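Local coordinates for SusD-like protein BACOVA_02651 (Bacteroides ovatus, PDB 5E75), which binds polysaccharide at the cell surface and probably captures xyloglucan before its transport into the periplasm for degradation, at residues A[207-210]-A[211-214]; A[162-165]-A[166-170]; A[197-200]-A[201-204]; A[148-151]-A[152-155]. All coordinates share one frame; numbering follows the deposited sequence.

Contact 1 (A[207-210]-A[211-214]); sequences DLEL and ARQY
Arg-212 folds back over one turn of helix 205-221 to meet Glu-209, an i to i+3 salt bridge on an alpha helix of this SusD-family, TPR-like helical protein. Take the arginine from its root. CB rests near the carbonyl oxygens of Leu-208 and Glu-209, and Arg-212 CG, turned to the side of its own backbone N (chi1 -73°), sits 3.4 Å from Leu-208 O. The chain then bends at chi3 (-64°), which swings the guanidinium back along the helix, with Glu-209 CA lying 3.5 Å above its plane. Arg-212 NE gives its hydrogen to water 1 at 2.8 Å; this water lies at the guanidinium edge, in plane, and itself donates to Glu-209 OE1. Arg-212 NH2 makes the salt bridge, 2.7 Å to Glu-209 OE1, nearly along the C-O axis, although carboxylate and guanidinium planes are turned 65° apart. OE1 is thus gripped twice, by NH2 and by the water. Arg-212 NH1 lies 3.7 Å from Leu-208 CB and bonds to Ala-370 O, tying this helix to helix 360-372. A leucine in place of Arg-212 would probably leave the Glu-209 carboxylate without its countercharge and Ala-370 O without this donor. The other carboxylate oxygen, Glu-209 OE2, faces the extended chain of Gln-213, whose CG is 3.5 Å away. One residue on, the Tyr-214 ring brings an edge to the backbone: Tyr-214 CD2 is 3.2 Å from Leu-210 O, which lies near the ring plane.

Contact 2 (A[162-165]-A[166-170]); sequences LNYA and VDNLS
Asn-168 places its amide nitrogen over the face of the Tyr-164 ring, one turn (i to i+4) along the end of helix 151-168. The planes are 22° apart, and it is Asn-168 ND2 that stands over the ring centre, 3.2 Å above the plane of the Tyr-164 ring. What puts the ring there is its first torsion: CG is anti to the backbone N (chi1 -174°), which brings the ring under the Asn-168 amide. The amide is held in that attitude by a second interaction made within its own plane. Asn-168 ND2 donates to Tyr-164 O at 3.0 Å, so one nitrogen offers its face to the ring and an N-H to the carbonyl of the same residue. That carbonyl gains from it, because the helix is unwinding here and the main-chain bond from Asn-168 N to Tyr-164 O is weak. Asn-168 N also makes a weak bond to Ala-165 O, while Leu-169, the first residue to leave helical backbone angles, gives the stronger one to Ala-165 O. Tyr-164 also packs against Thr-107, Ile-110 and Arg-114, which joins this end of the helix to helix 103-125. Elsewhere on the turn, water 2 weakly bridges Asn-163 O and Asp-167 OD1. Val-166 touches Ala-183 of helix 180-195, and Val-166 CG2 is 3.2 Å from Leu-162 O. On the buried side, Leu-169 folds back along the preceding turn, and Leu-169 CD1 meets Ala-165 CB at 4.0 Å.

Contact 3 (A[197-200]-A[201-204]); sequences WNNG and GTRD
Asn-199 and Thr-202 are the first and last residues of a type I' beta turn in the loop joining helix 180-195 to helix 205-221. The direct link is made by a side chain: Asn-199 ND2 donates to Thr-202 O at 3.0 Å. It comes in from above the carbonyl plane, 55° out of it, and so does not sit on a lone pair. The amide gets there because CG of Asn-199 lies anti to the backbone N (chi1 -160°), which carries the group across the mouth of the turn. Thr-202 OG1 is nearby, 3.8 Å from Asn-199 ND2. Water 3 fastens the backbone in turn, accepting a bond from Gly-201 N at 2.6 Å and a weak, longer bond from Asn-199 N.

The two corner residues, Gly-200 and Gly-201, both have positive phi. At Gly-201 this matters most, since a CB there would come within 2.4 Å of Gly-200 O. A magnesium ion lies about 5 Å from the Asn-199 side chain at its nearest, too far for direct coordination.

Beyond the turn, the chain leaving it is tied down by Arg-203, whose NH1 forms a salt bridge with Glu-369 and whose O accepts from Asn-374 ND2. Asp-204 then serves as N-cap of helix 205-221, its OD2 accepting the hydrogen of Asp-207 N.

Contact 4 (A[148-151]-A[152-155]); sequences LNRE and EDVF
A first torsion that sets CG beside the backbone N (chi1 -56°) and a bend at chi3 (-62°) curl Arg-150 round until its guanidinium meets the carboxylate of Asp-153. The grip is side-on and uses two nitrogens: Arg-150 NE donates to Asp-153 OD2 at 3.0 Å and Arg-150 NH2 to Asp-153 OD1 at 3.1 Å. Both oxygens lie in the guanidinium plane, but the carboxylate is tilted 31° against it, and NE approaches OD2 from above the carboxylate plane. Asp-153 OD2 takes a second hydrogen on its anti lone pair, from Arg-150 N at 3.0 Å. Arg-150 is the N-cap of helix 151-168, so this bond from the N-cap nitrogen to the third helical residue is one half of a capping box. An alanine in place of Asp-153 would probably leave Arg-150 N without this acceptor and its guanidinium without a countercharge, free to swing. Glu-151, the first residue of the helix, has other partners for its carboxylate: Trp-197 NE1 and, in a salt bridge, Arg-430. Glu-152 ends about 4 Å from a magnesium ion at its nearest. Val-154 N opens the helical bonding with 3.0 Å to Arg-150 O, and Val-154 CG2 lies 3.4 Å from the same Arg-150 O.

Along the chain the order is contact 4, contact 2, contact 3, contact 1. Contacts 4 and 2 mark the two ends of helix 151-168, their centres about 22 Å apart. Helix 180-195 follows, then the loop of contact 3, which leads into helix 205-221 and contact 1, about 15 Å away between centres. Helix 180-195 packs against both its neighbours in sequence, helices 151-168 and 205-221, and contact 2 meets contact 1 through Asn-163 and Tyr-214. Contacts 3 and 4, about 17 Å apart between centres, touch where the Trp-197 indole packs edge-to-face with Phe-155. The start of one helix is thereby joined to the loop before another.

Contact 1 (A[207-210]-A[211-214])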
loop_
_atom_site.group_PDB
_atom_site.type_symbol
_atom_site.label_atom_id
_atom_site.label_comp_id
_atom_site.label_asym_id
_atom_site.label_seq_id
_atom_site.Cartn_x
_atom_site.Cartn_y
_atom_site.Cartn_z
ATOM N N ASP A 207 13.339 -2.888 -19.687
ATOM C CA ASP A 207 12.813 -2.633 -18.355
ATOM C C ASP A 207 12.593 -3.937 -17.587
ATOM O O ASP A 207 12.839 -3.977 -16.387
ATOM C CB ASP A 207 11.515 -1.823 -18.410
ATOM C CG ASP A 207 11.726 -0.336 -18.725
ATOM O OD1 ASP A 207 12.882 0.162 -18.759
ATOM O OD2 ASP A 207 10.705 0.351 -18.909
ATOM N N LEU A 208 12.135 -4.995 -18.265
ATOM C CA LEU A 208 11.993 -6.300 -17.617
ATOM C C LEU A 208 13.332 -6.797 -17.090
ATOM O O LEU A 208 13.436 -7.320 -15.981
ATOM C CB LEU A 208 11.372 -7.328 -18.559
ATOM C CG LEU A 208 9.885 -7.168 -18.864
ATOM C CD1 LEU A 208 9.483 -8.153 -19.963
ATOM C CD2 LEU A 208 9.056 -7.405 -17.609
ATOM N N GLU A 209 14.370 -6.642 -17.904
ATOM C CA GLU A 209 15.692 -7.086 -17.506
ATOM C C GLU A 209 16.167 -6.315 -16.275
ATOM O O GLU A 209 16.689 -6.899 -15.338
ATOM C CB GLU A 209 16.676 -6.931 -18.672
ATOM C CG GLU A 209 18.110 -7.286 -18.337
ATOM C CD GLU A 209 18.282 -8.714 -17.867
ATOM O OE1 GLU A 209 17.447 -9.573 -18.230
ATOM O OE2 GLU A 209 19.250 -8.983 -17.126
ATOM N N LEU A 210 16.000 -4.997 -16.287
ATOM C CA LEU A 210 16.372 -4.195 -15.130
ATOM C C LEU A 210 15.571 -4.556 -13.865
ATOM O O LEU A 210 16.138 -4.672 -12.785
ATOM C CB LEU A 210 16.235 -2.709 -15.458
ATOM C CG LEU A 210 17.307 -2.178 -16.418
ATOM C CD1 LEU A 210 16.882 -0.846 -17.034
ATOM C CD2 LEU A 210 18.620 -2.043 -15.708
ATOM N N ALA A 211 14.264 -4.763 -14.001
ATOM C CA ALA A 211 13.445 -5.206 -12.873
ATOM C C ALA A 211 13.975 -6.525 -12.304
ATOM O O ALA A 211 14.078 -6.708 -11.093
ATOM C CB ALA A 211 12.004 -5.353 -13.307
ATOM N N ARG A 212 14.316 -7.456 -13.196
ATOM C CA ARG A 212 14.880 -8.734 -12.744
ATOM C C ARG A 212 16.216 -8.551 -12.042
ATOM O O ARG A 212 16.487 -9.186 -11.033
ATOM C CB ARG A 212 15.064 -9.703 -13.911
ATOM C CG ARG A 212 13.769 -10.291 -14.438
ATOM C CD ARG A 212 14.040 -11.433 -15.389
ATOM N NE ARG A 212 14.751 -11.027 -16.600
ATOM C CZ ARG A 212 14.168 -10.707 -17.755
ATOM N NH1 ARG A 212 12.851 -10.706 -17.883
ATOM N NH2 ARG A 212 14.911 -10.385 -18.804
ATOM N N GLN A 213 17.070 -7.699 -12.590
ATOM C CA GLN A 213 18.370 -7.488 -11.981
ATOM C C GLN A 213 18.258 -6.913 -10.568
ATOM O O GLN A 213 18.897 -7.405 -9.647
ATOM C CB GLN A 213 19.218 -6.580 -12.861
ATOM C CG GLN A 213 19.714 -7.253 -14.125
ATOM C CD GLN A 213 20.571 -6.320 -14.953
ATOM O OE1 GLN A 213 20.108 -5.738 -15.933
ATOM N NE2 GLN A 213 21.823 -6.161 -14.552
ATOM N N TYR A 214 17.438 -5.875 -10.392
ATOM C CA TYR A 214 17.284 -5.286 -9.069
ATOM C C TYR A 214 16.554 -6.227 -8.102
ATOM O O TYR A 214 16.958 -6.361 -6.950
ATOM C CB TYR A 214 16.590 -3.917 -9.158
ATOM C CG TYR A 214 17.528 -2.854 -9.671
ATOM C CD1 TYR A 214 18.503 -2.328 -8.852
ATOM C CD2 TYR A 214 17.458 -2.399 -10.979
ATOM C CE1 TYR A 214 19.389 -1.372 -9.314
ATOM C CE2 TYR A 214 18.345 -1.448 -11.456
ATOM C CZ TYR A 214 19.299 -0.931 -10.618
ATOM O OH TYR A 214 20.173 0.027 -11.109
HETATM O O HOH W 1 17.488 -11.093 -16.197
#

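Contact 2 (A[162-165]-A[166-170])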
loop_
_atom_site.group_PDB
_atom_site.type_symbol
_atom_site.label_atom_id
_atom_site.label_comp_id
_atom_site.label_asym_id
_atom_site.label_seq_id
_atom_site.Cartn_x
_atom_site.Cartn_y
_atom_site.Cartn_z
ATOM N N LEU A 162 15.714 7.118 -7.093
ATOM C CA LEU A 162 16.045 5.794 -6.609
ATOM C C LEU A 162 17.492 5.396 -6.903
ATOM O O LEU A 162 18.125 4.715 -6.086
ATOM C CB LEU A 162 15.063 4.767 -7.178
ATOM C CG LEU A 162 13.649 4.915 -6.619
ATOM C CD1 LEU A 162 12.670 4.073 -7.410
ATOM C CD2 LEU A 162 13.594 4.549 -5.154
ATOM N N ASN A 163 18.016 5.799 -8.057
ATOM C CA ASN A 163 19.423 5.514 -8.384
ATOM C C ASN A 163 20.336 6.112 -7.324
ATOM O O ASN A 163 21.252 5.454 -6.862
ATOM C CB ASN A 163 19.819 6.061 -9.766
ATOM C CG ASN A 163 19.277 5.238 -10.919
ATOM O OD1 ASN A 163 18.938 4.066 -10.766
ATOM N ND2 ASN A 163 19.236 5.843 -12.098
ATOM N N TYR A 164 20.068 7.352 -6.933
ATOM C CA TYR A 164 20.893 7.989 -5.920
ATOM C C TYR A 164 20.791 7.213 -4.615
ATOM O O TYR A 164 21.791 6.978 -3.940
ATOM C CB TYR A 164 20.501 9.450 -5.713
ATOM C CG TYR A 164 21.436 10.172 -4.760
ATOM C CD1 TYR A 164 21.259 10.095 -3.374
ATOM C CD2 TYR A 164 22.517 10.914 -5.235
ATOM C CE1 TYR A 164 22.132 10.732 -2.500
ATOM C CE2 TYR A 164 23.384 11.565 -4.352
ATOM C CZ TYR A 164 23.173 11.462 -2.995
ATOM O OH TYR A 164 24.006 12.073 -2.098
ATOM N N ALA A 165 19.583 6.798 -4.244
ATOM C CA ALA A 165 19.405 6.083 -2.993
ATOM C C ALA A 165 20.076 4.710 -3.016
ATOM O O ALA A 165 20.644 4.281 -2.014
ATOM C CB ALA A 165 17.920 5.947 -2.655
ATOM N N VAL A 166 20.004 4.006 -4.147
ATOM C CA VAL A 166 20.696 2.730 -4.265
ATOM C C VAL A 166 22.199 2.931 -4.019
ATOM O O VAL A 166 22.837 2.130 -3.338
ATOM C CB VAL A 166 20.477 2.085 -5.654
ATOM C CG1 VAL A 166 21.453 0.893 -5.900
ATOM C CG2 VAL A 166 19.021 1.626 -5.798
ATOM N N ASP A 167 22.757 3.989 -4.594
ATOM C CA ASP A 167 24.196 4.230 -4.496
ATOM C C ASP A 167 24.658 4.793 -3.159
ATOM O O ASP A 167 25.842 4.674 -2.823
ATOM C CB ASP A 167 24.643 5.166 -5.616
ATOM C CG ASP A 167 24.549 4.524 -6.983
ATOM O OD1 ASP A 167 24.570 3.275 -7.073
ATOM O OD2 ASP A 167 24.458 5.283 -7.970
ATOM N N ASN A 168 23.762 5.402 -2.392
ATOM C CA ASN A 168 24.189 6.127 -1.195
ATOM C C ASN A 168 23.573 5.695 0.137
ATOM O O ASN A 168 23.890 6.259 1.184
ATOM C CB ASN A 168 23.961 7.620 -1.399
ATOM C CG ASN A 168 24.894 8.203 -2.431
ATOM O OD1 ASN A 168 26.046 8.525 -2.125
ATOM N ND2 ASN A 168 24.423 8.340 -3.650
ATOM N N LEU A 169 22.690 4.712 0.113
ATOM C CA LEU A 169 22.266 4.073 1.350
ATOM C C LEU A 169 23.161 2.861 1.577
ATOM O O LEU A 169 23.730 2.314 0.640
ATOM C CB LEU A 169 20.801 3.626 1.264
ATOM C CG LEU A 169 19.761 4.740 1.174
ATOM C CD1 LEU A 169 18.404 4.141 0.880
ATOM C CD2 LEU A 169 19.717 5.581 2.455
ATOM N N SER A 170 23.278 2.436 2.823
ATOM C CA SER A 170 24.072 1.256 3.145
ATOM C C SER A 170 23.203 0.014 3.139
ATOM O O SER A 170 21.975 0.115 3.193
ATOM C CB SER A 170 24.735 1.430 4.505
ATOM O OG SER A 170 23.824 1.979 5.437
HETATM O O HOH W 2 22.631 3.268 -9.104
#

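Contact 3 (A[197-200]-A[201-204])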
loop_
_atom_site.group_PDB
_atom_site.type_symbol
_atom_site.label_atom_id
_atom_site.label_comp_id
_atom_site.label_asym_id
_atom_site.label_seq_id
_atom_site.Cartn_x
_atom_site.Cartn_y
_atom_site.Cartn_z
ATOM N N TRP A 197 3.814 0.188 -19.594
ATOM C CA TRP A 197 2.967 1.365 -19.382
ATOM C C TRP A 197 2.700 2.104 -20.676
ATOM O O TRP A 197 3.600 2.683 -21.254
ATOM C CB TRP A 197 3.646 2.260 -18.351
ATOM C CG TRP A 197 2.896 3.471 -17.837
ATOM C CD1 TRP A 197 2.744 4.675 -18.468
ATOM C CD2 TRP A 197 2.298 3.620 -16.543
ATOM N NE1 TRP A 197 2.073 5.558 -17.655
ATOM C CE2 TRP A 197 1.782 4.929 -16.473
ATOM C CE3 TRP A 197 2.157 2.779 -15.444
ATOM C CZ2 TRP A 197 1.123 5.409 -15.343
ATOM C CZ3 TRP A 197 1.479 3.259 -14.320
ATOM C CH2 TRP A 197 0.988 4.566 -14.284
ATOM N N ASN A 198 1.445 2.083 -21.127
ATOM C CA ASN A 198 1.062 2.681 -22.414
ATOM C C ASN A 198 1.911 2.122 -23.558
ATOM O O ASN A 198 2.287 2.857 -24.469
ATOM C CB ASN A 198 1.208 4.222 -22.415
ATOM C CG ASN A 198 0.081 4.959 -21.707
ATOM O OD1 ASN A 198 -1.065 4.514 -21.681
ATOM N ND2 ASN A 198 0.406 6.138 -21.166
ATOM N N ASN A 199 2.223 0.829 -23.509
ATOM C CA ASN A 199 3.163 0.240 -24.463
ATOM C C ASN A 199 2.534 -0.804 -25.396
ATOM O O ASN A 199 3.203 -1.752 -25.834
ATOM C CB ASN A 199 4.336 -0.382 -23.710
ATOM C CG ASN A 199 5.554 -0.586 -24.584
ATOM O OD1 ASN A 199 5.920 0.289 -25.381
ATOM N ND2 ASN A 199 6.203 -1.729 -24.430
ATOM N N GLY A 200 1.240 -0.656 -25.666
ATOM C CA GLY A 200 0.586 -1.434 -26.703
ATOM C C GLY A 200 0.361 -2.901 -26.395
ATOM O O GLY A 200 0.129 -3.691 -27.307
ATOM N N GLY A 201 0.428 -3.283 -25.124
ATOM C CA GLY A 201 0.123 -4.645 -24.722
ATOM C C GLY A 201 1.321 -5.566 -24.603
ATOM O O GLY A 201 1.168 -6.783 -24.447
ATOM N N THR A 202 2.522 -5.004 -24.660
ATOM C CA THR A 202 3.737 -5.766 -24.399
ATOM C C THR A 202 4.608 -5.024 -23.390
ATOM O O THR A 202 4.467 -3.811 -23.206
ATOM C CB THR A 202 4.538 -6.087 -25.682
ATOM O OG1 THR A 202 5.168 -4.902 -26.167
ATOM C CG2 THR A 202 3.639 -6.664 -26.764
ATOM N N ARG A 203 5.466 -5.770 -22.707
ATOM C CA ARG A 203 6.376 -5.207 -21.722
ATOM C C ARG A 203 7.787 -5.092 -22.294
ATOM O O ARG A 203 8.355 -6.057 -22.809
ATOM C CB ARG A 203 6.357 -6.039 -20.443
ATOM C CG ARG A 203 5.070 -5.823 -19.640
ATOM C CD ARG A 203 5.007 -6.607 -18.320
ATOM N NE ARG A 203 4.317 -5.840 -17.298
ATOM C CZ ARG A 203 3.775 -6.331 -16.195
ATOM N NH1 ARG A 203 3.771 -7.637 -15.939
ATOM N NH2 ARG A 203 3.188 -5.488 -15.342
ATOM N N ASP A 204 8.342 -3.890 -22.204
ATOM C CA ASP A 204 9.678 -3.602 -22.706
ATOM C C ASP A 204 10.696 -4.552 -22.106
ATOM O O ASP A 204 10.814 -4.657 -20.891
ATOM C CB ASP A 204 10.029 -2.172 -22.328
ATOM C CG ASP A 204 11.356 -1.737 -22.888
ATOM O OD1 ASP A 204 11.370 -1.339 -24.076
ATOM O OD2 ASP A 204 12.357 -1.777 -22.152
HETATM O O HOH W 3 1.155 -2.311 -22.829
#

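Contact 4 (A[148-151]-A[152-155])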
loop_
_atom_site.group_PDB
_atom_site.type_symbol
_atom_site.label_atom_id
_atom_site.label_comp_id
_atom_site.label_asym_id
_atom_site.label_seq_id
_atom_site.Cartn_x
_atom_site.Cartn_y
_atom_site.Cartn_z
ATOM N N LEU A 148 1.685 20.665 -15.075
ATOM C CA LEU A 148 1.915 19.247 -14.909
ATOM C C LEU A 148 3.057 18.788 -15.799
ATOM O O LEU A 148 3.299 19.362 -16.861
ATOM C CB LEU A 148 0.657 18.495 -15.317
ATOM C CG LEU A 148 -0.589 18.713 -14.456
ATOM C CD1 LEU A 148 -1.837 18.306 -15.234
ATOM C CD2 LEU A 148 -0.454 17.901 -13.198
ATOM N N ASN A 149 3.738 17.731 -15.370
ATOM C CA ASN A 149 4.710 17.048 -16.215
ATOM C C ASN A 149 4.196 15.688 -16.662
ATOM O O ASN A 149 3.311 15.111 -16.028
ATOM C CB ASN A 149 6.030 16.920 -15.457
ATOM C CG ASN A 149 6.615 18.271 -15.107
ATOM O OD1 ASN A 149 6.756 18.630 -13.931
ATOM N ND2 ASN A 149 6.948 19.045 -16.132
ATOM N N ARG A 150 4.744 15.172 -17.760
ATOM C CA ARG A 150 4.203 13.962 -18.380
ATOM C C ARG A 150 4.501 12.719 -17.559
ATOM O O ARG A 150 5.454 12.688 -16.797
ATOM C CB ARG A 150 4.789 13.775 -19.779
ATOM C CG ARG A 150 4.581 14.969 -20.709
ATOM C CD ARG A 150 5.437 14.824 -21.963
ATOM N NE ARG A 150 6.847 14.798 -21.594
ATOM C CZ ARG A 150 7.865 14.808 -22.446
ATOM N NH1 ARG A 150 7.646 14.859 -23.755
ATOM N NH2 ARG A 150 9.105 14.790 -21.977
ATOM N N GLU A 151 3.667 11.698 -17.705
ATOM C CA GLU A 151 3.898 10.429 -17.044
ATOM C C GLU A 151 5.334 9.918 -17.264
ATOM O O GLU A 151 5.960 9.436 -16.318
ATOM C CB GLU A 151 2.844 9.405 -17.499
ATOM C CG GLU A 151 1.435 9.756 -16.998
ATOM C CD GLU A 151 0.328 8.835 -17.495
ATOM O OE1 GLU A 151 0.615 7.808 -18.141
ATOM O OE2 GLU A 151 -0.853 9.148 -17.243
ATOM N N GLU A 152 5.878 10.018 -18.481
ATOM C CA GLU A 152 7.238 9.541 -18.707
ATOM C C GLU A 152 8.270 10.340 -17.912
ATOM O O GLU A 152 9.246 9.763 -17.444
ATOM C CB GLU A 152 7.614 9.508 -20.205
ATOM C CG GLU A 152 6.973 8.359 -20.998
ATOM C CD GLU A 152 7.342 6.985 -20.441
ATOM O OE1 GLU A 152 8.558 6.739 -20.260
ATOM O OE2 GLU A 152 6.419 6.164 -20.176
ATOM N N ASP A 153 8.062 11.652 -17.777
ATOM C CA ASP A 153 8.947 12.486 -16.971
ATOM C C ASP A 153 8.924 12.029 -15.518
ATOM O O ASP A 153 9.967 11.991 -14.856
ATOM C CB ASP A 153 8.517 13.965 -16.976
ATOM C CG ASP A 153 8.620 14.636 -18.332
ATOM O OD1 ASP A 153 9.699 14.638 -18.948
ATOM O OD2 ASP A 153 7.607 15.249 -18.734
ATOM N N VAL A 154 7.727 11.730 -15.011
ATOM C CA VAL A 154 7.545 11.340 -13.618
ATOM C C VAL A 154 8.299 10.034 -13.382
ATOM O O VAL A 154 9.059 9.918 -12.419
ATOM C CB VAL A 154 6.059 11.245 -13.231
ATOM C CG1 VAL A 154 5.909 10.827 -11.769
ATOM C CG2 VAL A 154 5.370 12.590 -13.428
ATOM N N PHE A 155 8.168 9.076 -14.305
ATOM C CA PHE A 155 8.945 7.850 -14.195
ATOM C C PHE A 155 10.447 8.119 -14.127
ATOM O O PHE A 155 11.144 7.546 -13.295
ATOM C CB PHE A 155 8.687 6.915 -15.381
ATOM C CG PHE A 155 7.583 5.904 -15.176
ATOM C CD1 PHE A 155 7.713 4.884 -14.236
ATOM C CD2 PHE A 155 6.459 5.918 -15.972
ATOM C CE1 PHE A 155 6.719 3.930 -14.075
ATOM C CE2 PHE A 155 5.464 4.968 -15.815
ATOM C CZ PHE A 155 5.600 3.981 -14.868
#